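Local structure of uncharacterized protein (Legionella longbeachae NSW150, 4JZA) at residues 523-529 with 624-628; 600-606 with 644-648. The protein is a phosphoinositide phosphatase that probably removes the 3-phosphate of phosphatidylinositol 3-phosphate and is implicated in lipid metabolism at the pathogen-host interface. One frame throughout, in Å; residues are numbered along the deposited sequence.

Interaction 1 of 2, residues 523-529 with 624-628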
ATOM      1  N   ASP A 523      29.406 -15.800 -10.990  1.00 57.08           N
ATOM      2  CA  ASP A 523      28.401 -14.727 -11.077  1.00 51.95           C
ATOM      3  C   ASP A 523      26.983 -15.285 -11.018  1.00 48.53           C
ATOM      4  O   ASP A 523      26.323 -15.360 -12.013  1.00 44.41           O
ATOM      5  CB  ASP A 523      28.630 -13.912 -12.365  1.00 53.36           C
ATOM      6  CG  ASP A 523      27.605 -12.791 -12.580  1.00 55.33           C
ATOM      7  OD1 ASP A 523      26.956 -12.335 -11.596  1.00 55.72           O
ATOM      8  OD2 ASP A 523      27.473 -12.368 -13.766  1.00 55.59           O
ATOM      9  N   TYR A 524      26.524 -15.667  -9.832  1.00 50.53           N
ATOM     10  CA  TYR A 524      25.217 -16.313  -9.674  1.00 51.41           C
ATOM     11  C   TYR A 524      24.081 -15.374 -10.047  1.00 51.93           C
ATOM     12  O   TYR A 524      23.058 -15.821 -10.520  1.00 49.76           O
ATOM     13  CB  TYR A 524      24.982 -16.762  -8.232  1.00 53.36           C
ATOM     14  CG  TYR A 524      25.717 -17.990  -7.817  1.00 53.40           C
ATOM     15  CD1 TYR A 524      25.262 -19.250  -8.179  1.00 56.85           C
ATOM     16  CD2 TYR A 524      26.853 -17.900  -7.053  1.00 53.85           C
ATOM     17  CE1 TYR A 524      25.935 -20.387  -7.806  1.00 55.25           C
ATOM     18  CE2 TYR A 524      27.540 -19.028  -6.686  1.00 55.08           C
ATOM     19  CZ  TYR A 524      27.071 -20.264  -7.053  1.00 56.16           C
ATOM     20  OH  TYR A 524      27.789 -21.369  -6.675  1.00 56.17           O
ATOM     21  N   ALA A 525      24.256 -14.088  -9.777  1.00 50.73           N
ATOM     22  CA  ALA A 525      23.255 -13.105 -10.130  1.00 51.36           C
ATOM     23  C   ALA A 525      23.087 -13.102 -11.642  1.00 48.75           C
ATOM     24  O   ALA A 525      21.977 -13.153 -12.160  1.00 50.83           O
ATOM     25  CB  ALA A 525      23.642 -11.711  -9.621  1.00 52.29           C
ATOM     26  N   GLY A 526      24.187 -13.057 -12.352  1.00 45.92           N
ATOM     27  CA  GLY A 526      24.115 -13.056 -13.797  1.00 46.25           C
ATOM     28  C   GLY A 526      23.537 -14.324 -14.360  1.00 43.15           C
ATOM     29  O   GLY A 526      22.812 -14.305 -15.384  1.00 40.19           O
ATOM     30  N   ARG A 527      23.843 -15.428 -13.704  1.00 42.31           N
ATOM     31  CA  ARG A 527      23.343 -16.687 -14.181  1.00 45.89           C
ATOM     32  C   ARG A 527      21.827 -16.613 -14.159  1.00 50.03           C
ATOM     33  O   ARG A 527      21.171 -16.985 -15.160  1.00 50.99           O
ATOM     34  CB  ARG A 527      23.842 -17.847 -13.348  1.00 48.37           C
ATOM     35  CG  ARG A 527      23.166 -19.177 -13.674  1.00 50.12           C
ATOM     36  CD  ARG A 527      23.958 -20.347 -13.094  1.00 52.80           C
ATOM     37  NE  ARG A 527      23.218 -21.595 -13.184  1.00 54.13           N
ATOM     38  CZ  ARG A 527      22.255 -21.979 -12.353  1.00 53.56           C
ATOM     39  NH1 ARG A 527      21.890 -21.218 -11.326  1.00 56.49           N
ATOM     40  NH2 ARG A 527      21.644 -23.145 -12.558  1.00 52.81           N
ATOM     41  N   GLU A 528      21.270 -16.101 -13.049  1.00 46.96           N
ATOM     42  CA  GLU A 528      19.823 -15.939 -12.931  1.00 48.03           C
ATOM     43  C   GLU A 528      19.167 -15.075 -14.019  1.00 44.30           C
ATOM     44  O   GLU A 528      18.066 -15.368 -14.454  1.00 46.41           O
ATOM     45  CB  GLU A 528      19.457 -15.363 -11.567  1.00 50.61           C
ATOM     46  CG  GLU A 528      19.777 -16.295 -10.425  1.00 55.38           C
ATOM     47  CD  GLU A 528      19.076 -17.639 -10.478  1.00 57.73           C
ATOM     48  OE1 GLU A 528      17.943 -17.736 -10.894  1.00 58.85           O
ATOM     49  OE2 GLU A 528      19.631 -18.633 -10.054  1.00 52.01           O
ATOM     50  N   LEU A 529      19.814 -13.994 -14.403  1.00 41.46           N
ATOM     51  CA  LEU A 529      19.238 -13.090 -15.330  1.00 43.94           C
ATOM     52  C   LEU A 529      19.259 -13.741 -16.669  1.00 47.81           C
ATOM     53  O   LEU A 529      18.313 -13.564 -17.458  1.00 50.66           O
ATOM     54  CB  LEU A 529      20.022 -11.789 -15.362  1.00 47.37           C
ATOM     55  CG  LEU A 529      19.962 -10.960 -14.078  1.00 48.19           C
ATOM     56  CD1 LEU A 529      20.857  -9.758 -14.260  1.00 53.39           C
ATOM     57  CD2 LEU A 529      18.564 -10.490 -13.764  1.00 50.11           C
ATOM     58  N   TRP A 624      22.250  -6.273  -5.269  1.00 41.26           N
ATOM     59  CA  TRP A 624      22.137  -7.699  -5.035  1.00 43.58           C
ATOM     60  C   TRP A 624      21.839  -8.461  -6.309  1.00 45.68           C
ATOM     61  O   TRP A 624      22.391  -9.518  -6.502  1.00 47.72           O
ATOM     62  CB  TRP A 624      21.066  -8.020  -4.015  1.00 41.67           C
ATOM     63  CG  TRP A 624      20.876  -9.455  -3.836  1.00 43.01           C
ATOM     64  CD1 TRP A 624      19.745 -10.150  -4.040  1.00 45.30           C
ATOM     65  CD2 TRP A 624      21.858 -10.396  -3.412  1.00 44.66           C
ATOM     66  NE1 TRP A 624      19.944 -11.484  -3.769  1.00 44.21           N
ATOM     67  CE2 TRP A 624      21.236 -11.653  -3.373  1.00 44.32           C
ATOM     68  CE3 TRP A 624      23.204 -10.293  -3.043  1.00 45.38           C
ATOM     69  CZ2 TRP A 624      21.904 -12.794  -3.012  1.00 45.52           C
ATOM     70  CZ3 TRP A 624      23.864 -11.414  -2.681  1.00 45.30           C
ATOM     71  CH2 TRP A 624      23.224 -12.666  -2.684  1.00 46.28           C
ATOM     72  N   TYR A 625      20.955  -7.915  -7.149  1.00 46.35           N
ATOM     73  CA  TYR A 625      20.394  -8.612  -8.336  1.00 42.88           C
ATOM     74  C   TYR A 625      21.250  -8.447  -9.608  1.00 45.24           C
ATOM     75  O   TYR A 625      21.131  -9.255 -10.586  1.00 42.83           O
ATOM     76  CB  TYR A 625      18.957  -8.120  -8.614  1.00 39.45           C
ATOM     77  CG  TYR A 625      18.008  -8.481  -7.523  1.00 40.04           C
ATOM     78  CD1 TYR A 625      17.779  -9.811  -7.209  1.00 41.31           C
ATOM     79  CD2 TYR A 625      17.349  -7.506  -6.752  1.00 42.92           C
ATOM     80  CE1 TYR A 625      16.940 -10.178  -6.174  1.00 39.84           C
ATOM     81  CE2 TYR A 625      16.468  -7.862  -5.721  1.00 41.38           C
ATOM     82  CZ  TYR A 625      16.277  -9.220  -5.427  1.00 41.27           C
ATOM     83  OH  TYR A 625      15.433  -9.683  -4.418  1.00 38.47           O
ATOM     84  N   LEU A 626      22.071  -7.388  -9.624  1.00 44.85           N
ATOM     85  CA  LEU A 626      22.891  -7.083 -10.786  1.00 44.23           C
ATOM     86  C   LEU A 626      24.205  -7.734 -10.571  1.00 42.42           C
ATOM     87  O   LEU A 626      24.677  -7.811  -9.465  1.00 48.02           O
ATOM     88  CB  LEU A 626      23.107  -5.578 -10.950  1.00 46.88           C
ATOM     89  CG  LEU A 626      21.930  -4.695 -11.398  1.00 47.32           C
ATOM     90  CD1 LEU A 626      22.288  -3.215 -11.331  1.00 45.72           C
ATOM     91  CD2 LEU A 626      21.513  -5.052 -12.812  1.00 45.44           C
ATOM     92  N   PRO A 627      24.817  -8.202 -11.627  1.00 45.39           N
ATOM     93  CA  PRO A 627      26.203  -8.653 -11.662  1.00 46.28           C
ATOM     94  C   PRO A 627      27.198  -7.530 -11.359  1.00 46.74           C
ATOM     95  O   PRO A 627      26.932  -6.376 -11.663  1.00 47.30           O
ATOM     96  CB  PRO A 627      26.363  -9.090 -13.116  1.00 49.62           C
ATOM     97  CG  PRO A 627      24.989  -9.527 -13.547  1.00 49.36           C
ATOM     98  CD  PRO A 627      24.056  -8.612 -12.824  1.00 49.49           C
ATOM     99  N   GLU A 628      28.355  -7.859 -10.807  1.00 48.73           N
ATOM    100  CA  GLU A 628      29.282  -6.827 -10.370  1.00 50.61           C
ATOM    101  C   GLU A 628      29.685  -5.837 -11.469  1.00 49.76           C
ATOM    102  O   GLU A 628      29.746  -4.639 -11.218  1.00 49.14           O
ATOM    103  CB  GLU A 628      30.514  -7.419  -9.649  1.00 55.07           C
ATOM    104  CG  GLU A 628      30.422  -7.319  -8.129  1.00 66.54           C
ATOM    105  CD  GLU A 628      30.189  -5.866  -7.688  1.00 77.50           C
ATOM    106  OE1 GLU A 628      31.103  -5.034  -7.980  1.00 74.44           O
ATOM    107  OE2 GLU A 628      29.086  -5.551  -7.107  1.00 72.43           O
TER
HETATM  108  O   HOH W   1      19.891 -11.664 -10.436  1.00 34.01           O
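P627 lays its ring against the first turn of helix 524-542, meeting G526, D523 and L529 with different ring carbons. At the tight centre, where the CA atoms of G526 and P627 lie 5.3 Å apart, P627 CG rests 3.6 Å from G526 CA. On one flank P627 CD meets a methyl branch of L529, CD1, at 3.7 Å; on the other, P627 CB lies 3.5 Å from D523 OD2. A525 adds its methyl group, with CB 3.6 Å from Y625 O and also close to the carbonyl oxygens of W624 and L626, so it nestles beside the end of helix 622-625 and the next residue.

With D523 CG swung opposite the backbone nitrogen (chi1 178°), the carboxylate folds back over the helix start, and OD1 accepts the capping bond from G526 N at 3.0 Å, the donor standing well above the carboxylate plane. P627 is the N-cap residue of helix 628-637, which places two helix starts side by side.

The looser side lies around Y625, whose ring, partly exposed, turns away. There a water spans the gap, donating to A525 O at 3.1 Å and to Y625 O at 2.7 Å. With no direct hydrogen bond across the contact, cohesion comes from van der Waals packing, part apolar and part CH groups against oxygens, round a proline whose nitrogen carries no hydrogen, and from the bridging water.

Interaction 2 of 2, residues 600-606 with 644-648; sequences YMSRHQH and LKDDD
A buried carboxylate site joins two helical parts of the fold here: D647, on helix 643-652, is held by Y600 and H606 from either end of a helix-break-helix corner, and its bond to H606 is a His-carboxylate hydrogen bond. The corner is made by R603, which ends helix 587-602 with a positive phi (73°) and is also the N-cap residue of helix 604-612. Because the chain turns there, Y600 and H606 send their side chains to the same acid.

Both bonds fall on one oxygen. Y600 OH donates to D647 OD2 at 2.6 Å, arriving on the anti side and close to the carboxylate plane. H606 NE2 donates to the same OD2 at 3.1 Å with an N-H...O angle of 155°; the acceptor lies in the imidazole plane, whereas the donor stands above the carboxylate, whose plane is 80° from that of the ring. OD2 is thus gripped from two distinct directions. The tyrosine reaches the acid because its chi1, near 180°, carries the phenol away from its own amide nitrogen, and H606 CE1 lies 3.5 Å above one face of the Y600 ring, near the rim. Across the contact, L644 sets CD2 obliquely against the phenol, 3.8 Å from Y600 CE1.

The guanidinium of R603 is directed at the other carboxylate oxygen, OD1, although NH2 is modelled too close to it for the details of that pairing to be trusted. Helices 622-625 and 628-637 close over Y600 and L644, by way of P622 and I634. Two donors on one buried oxygen are consistent with an ionised carboxylate, and through them D647 fastens helix 643-652 to the corner.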
ATOM      1  N   TYR A 600      19.183   0.647 -17.929  1.00 41.72           N
ATOM      2  CA  TYR A 600      18.975   0.884 -16.523  1.00 38.42           C
ATOM      3  C   TYR A 600      18.984   2.372 -16.284  1.00 38.79           C
ATOM      4  O   TYR A 600      18.086   2.897 -15.665  1.00 40.18           O
ATOM      5  CB  TYR A 600      20.026   0.144 -15.682  1.00 38.18           C
ATOM      6  CG  TYR A 600      19.798   0.279 -14.191  1.00 36.80           C
ATOM      7  CD1 TYR A 600      20.170   1.434 -13.521  1.00 36.44           C
ATOM      8  CD2 TYR A 600      19.200  -0.748 -13.466  1.00 36.46           C
ATOM      9  CE1 TYR A 600      19.958   1.576 -12.182  1.00 36.57           C
ATOM     10  CE2 TYR A 600      18.950  -0.615 -12.127  1.00 36.42           C
ATOM     11  CZ  TYR A 600      19.337   0.553 -11.489  1.00 38.68           C
ATOM     12  OH  TYR A 600      19.091   0.703 -10.145  1.00 40.58           O
HETATM   13  N   MSE A 601      19.968   3.075 -16.824  1.00 39.93           N
HETATM   14  CA  MSE A 601      20.043   4.532 -16.589  1.00 40.37           C
HETATM   15  C   MSE A 601      19.033   5.374 -17.338  1.00 38.07           C
HETATM   16  O   MSE A 601      18.886   6.514 -17.045  1.00 37.20           O
HETATM   17  CB  MSE A 601      21.422   5.027 -16.927  1.00 44.53           C
HETATM   18  CG  MSE A 601      22.425   4.435 -15.921  1.00 50.99           C
HETATM   19 SE   MSE A 601      24.310   4.855 -16.318  0.96 58.43          SE
HETATM   20  CE  MSE A 601      24.120   6.810 -16.290  1.00 54.04           C
ATOM     21  N   SER A 602      18.328   4.839 -18.320  1.00 39.50           N
ATOM     22  CA  SER A 602      17.252   5.590 -18.939  1.00 40.03           C
ATOM     23  C   SER A 602      16.199   5.855 -17.882  1.00 40.77           C
ATOM     24  O   SER A 602      15.447   6.873 -17.935  1.00 38.03           O
ATOM     25  CB  SER A 602      16.641   4.817 -20.102  1.00 40.30           C
ATOM     26  OG  SER A 602      16.020   3.625 -19.666  1.00 42.17           O
ATOM     27  N   ARG A 603      16.147   4.906 -16.938  1.00 39.57           N
ATOM     28  CA  ARG A 603      15.260   4.979 -15.778  1.00 40.57           C
ATOM     29  C   ARG A 603      13.842   4.721 -16.185  1.00 37.58           C
ATOM     30  O   ARG A 603      12.926   5.038 -15.454  1.00 35.96           O
ATOM     31  CB  ARG A 603      15.320   6.333 -15.067  1.00 43.56           C
ATOM     32  CG  ARG A 603      16.682   6.675 -14.485  1.00 46.44           C
ATOM     33  CD  ARG A 603      16.580   7.697 -13.368  1.00 47.72           C
ATOM     34  NE  ARG A 603      17.298   7.098 -12.276  1.00 53.19           N
ATOM     35  CZ  ARG A 603      16.825   6.855 -11.069  1.00 54.57           C
ATOM     36  NH1 ARG A 603      15.616   7.249 -10.689  1.00 63.17           N
ATOM     37  NH2 ARG A 603      17.599   6.227 -10.224  1.00 50.52           N
ATOM     38  N   HIS A 604      13.645   4.168 -17.363  1.00 35.76           N
ATOM     39  CA  HIS A 604      12.313   3.825 -17.748  1.00 36.20           C
ATOM     40  C   HIS A 604      11.619   2.916 -16.700  1.00 37.44           C
ATOM     41  O   HIS A 604      10.515   3.198 -16.274  1.00 36.55           O
ATOM     42  CB  HIS A 604      12.354   3.129 -19.072  1.00 36.29           C
ATOM     43  CG  HIS A 604      11.049   2.533 -19.472  1.00 36.00           C
ATOM     44  ND1 HIS A 604      10.053   3.277 -20.057  1.00 35.01           N
ATOM     45  CD2 HIS A 604      10.580   1.261 -19.388  1.00 36.42           C
ATOM     46  CE1 HIS A 604       8.994   2.509 -20.255  1.00 36.49           C
ATOM     47  NE2 HIS A 604       9.289   1.281 -19.863  1.00 38.12           N
ATOM     48  N   GLN A 605      12.245   1.819 -16.294  1.00 36.64           N
ATOM     49  CA  GLN A 605      11.628   0.937 -15.310  1.00 36.60           C
ATOM     50  C   GLN A 605      11.454   1.622 -13.969  1.00 37.41           C
ATOM     51  O   GLN A 605      10.544   1.295 -13.217  1.00 41.08           O
ATOM     52  CB  GLN A 605      12.500  -0.306 -15.078  1.00 36.48           C
ATOM     53  CG  GLN A 605      12.589  -1.244 -16.274  1.00 38.12           C
ATOM     54  CD  GLN A 605      11.235  -1.771 -16.709  1.00 38.81           C
ATOM     55  OE1 GLN A 605      10.289  -1.756 -15.946  1.00 40.15           O
ATOM     56  NE2 GLN A 605      11.145  -2.243 -17.933  1.00 41.15           N
ATOM     57  N   HIS A 606      12.340   2.541 -13.635  1.00 36.17           N
ATOM     58  CA  HIS A 606      12.272   3.192 -12.347  1.00 36.82           C
ATOM     59  C   HIS A 606      10.983   3.993 -12.290  1.00 38.15           C
ATOM     60  O   HIS A 606      10.280   4.016 -11.250  1.00 37.36           O
ATOM     61  CB  HIS A 606      13.447   4.150 -12.116  1.00 37.30           C
ATOM     62  CG  HIS A 606      14.800   3.494 -12.047  1.00 37.98           C
ATOM     63  ND1 HIS A 606      15.283   2.654 -13.026  1.00 38.30           N
ATOM     64  CD2 HIS A 606      15.817   3.668 -11.173  1.00 37.92           C
ATOM     65  CE1 HIS A 606      16.519   2.300 -12.729  1.00 40.93           C
ATOM     66  NE2 HIS A 606      16.873   2.919 -11.622  1.00 39.80           N
ATOM     67  N   LEU A 644      23.266   3.103  -6.780  1.00 42.64           N
ATOM     68  CA  LEU A 644      22.333   1.983  -6.653  1.00 41.02           C
ATOM     69  C   LEU A 644      21.678   1.910  -5.270  1.00 40.02           C
ATOM     70  O   LEU A 644      20.591   1.384  -5.148  1.00 45.08           O
ATOM     71  CB  LEU A 644      23.007   0.639  -7.038  1.00 40.95           C
ATOM     72  CG  LEU A 644      23.682   0.779  -8.429  1.00 43.98           C
ATOM     73  CD1 LEU A 644      24.602  -0.380  -8.761  1.00 44.45           C
ATOM     74  CD2 LEU A 644      22.673   1.024  -9.545  1.00 43.43           C
ATOM     75  N   LYS A 645      22.304   2.428  -4.231  1.00 39.74           N
ATOM     76  CA  LYS A 645      21.653   2.472  -2.913  1.00 39.59           C
ATOM     77  C   LYS A 645      20.577   3.581  -2.840  1.00 39.51           C
ATOM     78  O   LYS A 645      19.570   3.431  -2.165  1.00 37.53           O
ATOM     79  CB  LYS A 645      22.676   2.595  -1.814  1.00 42.05           C
ATOM     80  CG  LYS A 645      23.536   1.343  -1.671  1.00 46.69           C
ATOM     81  CD  LYS A 645      24.578   1.496  -0.562  1.00 54.74           C
ATOM     82  CE  LYS A 645      25.145   0.153  -0.089  1.00 59.42           C
ATOM     83  NZ  LYS A 645      26.220  -0.298  -1.015  1.00 62.75           N
ATOM     84  N   ASP A 646      20.766   4.657  -3.595  1.00 39.41           N
ATOM     85  CA  ASP A 646      19.779   5.672  -3.737  1.00 38.50           C
ATOM     86  C   ASP A 646      18.590   5.122  -4.475  1.00 42.82           C
ATOM     87  O   ASP A 646      17.443   5.402  -4.092  1.00 47.26           O
ATOM     88  CB  ASP A 646      20.340   6.856  -4.529  1.00 42.94           C
ATOM     89  CG  ASP A 646      21.468   7.618  -3.776  1.00 46.60           C
ATOM     90  OD1 ASP A 646      21.537   7.435  -2.547  1.00 51.54           O
ATOM     91  OD2 ASP A 646      22.276   8.378  -4.397  1.00 46.61           O
ATOM     92  N   ASP A 647      18.827   4.349  -5.540  1.00 42.42           N
ATOM     93  CA  ASP A 647      17.718   3.692  -6.219  1.00 41.89           C
ATOM     94  C   ASP A 647      16.898   2.860  -5.237  1.00 40.39           C
ATOM     95  O   ASP A 647      15.683   2.907  -5.273  1.00 37.20           O
ATOM     96  CB  ASP A 647      18.199   2.841  -7.408  1.00 44.73           C
ATOM     97  CG  ASP A 647      18.649   3.716  -8.601  1.00 45.16           C
ATOM     98  OD1 ASP A 647      18.392   4.917  -8.459  1.00 48.01           O
ATOM     99  OD2 ASP A 647      19.269   3.252  -9.610  1.00 42.09           O
ATOM    100  N   ASP A 648      17.560   2.158  -4.323  1.00 40.26           N
ATOM    101  CA  ASP A 648      16.874   1.295  -3.382  1.00 42.03           C
ATOM    102  C   ASP A 648      16.140   2.110  -2.329  1.00 43.77           C
ATOM    103  O   ASP A 648      15.055   1.746  -1.898  1.00 46.67           O
ATOM    104  CB  ASP A 648      17.887   0.337  -2.781  1.00 46.71           C
ATOM    105  CG  ASP A 648      17.316  -0.560  -1.713  1.00 48.89           C
ATOM    106  OD1 ASP A 648      16.749  -1.618  -2.005  1.00 45.66           O
ATOM    107  OD2 ASP A 648      17.518  -0.219  -0.543  1.00 59.79           O
TER

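The segments alternate along the chain, 523-529, 600-606, 624-628 and 644-648, so the two interactions cross along it; their centres are 16 Å apart and their nearest atoms about 4 Å. Helix 622-625, whose end and following loop supply one side of interaction 1, follows helix 604-612 of interaction 2, and its P622 touches Y600 and L644. Helix 556-574 packs on both, against L529 and Y625 in one and Q605 in the other. It begins at R556, in a sequence that fits the CX5R signature of cysteine-dependent phosphatases; Y625 touches R556, so interaction 1 probably lies beside the catalytic loop. H604 extends interaction 2 to the mixed sheet through T147 and D164.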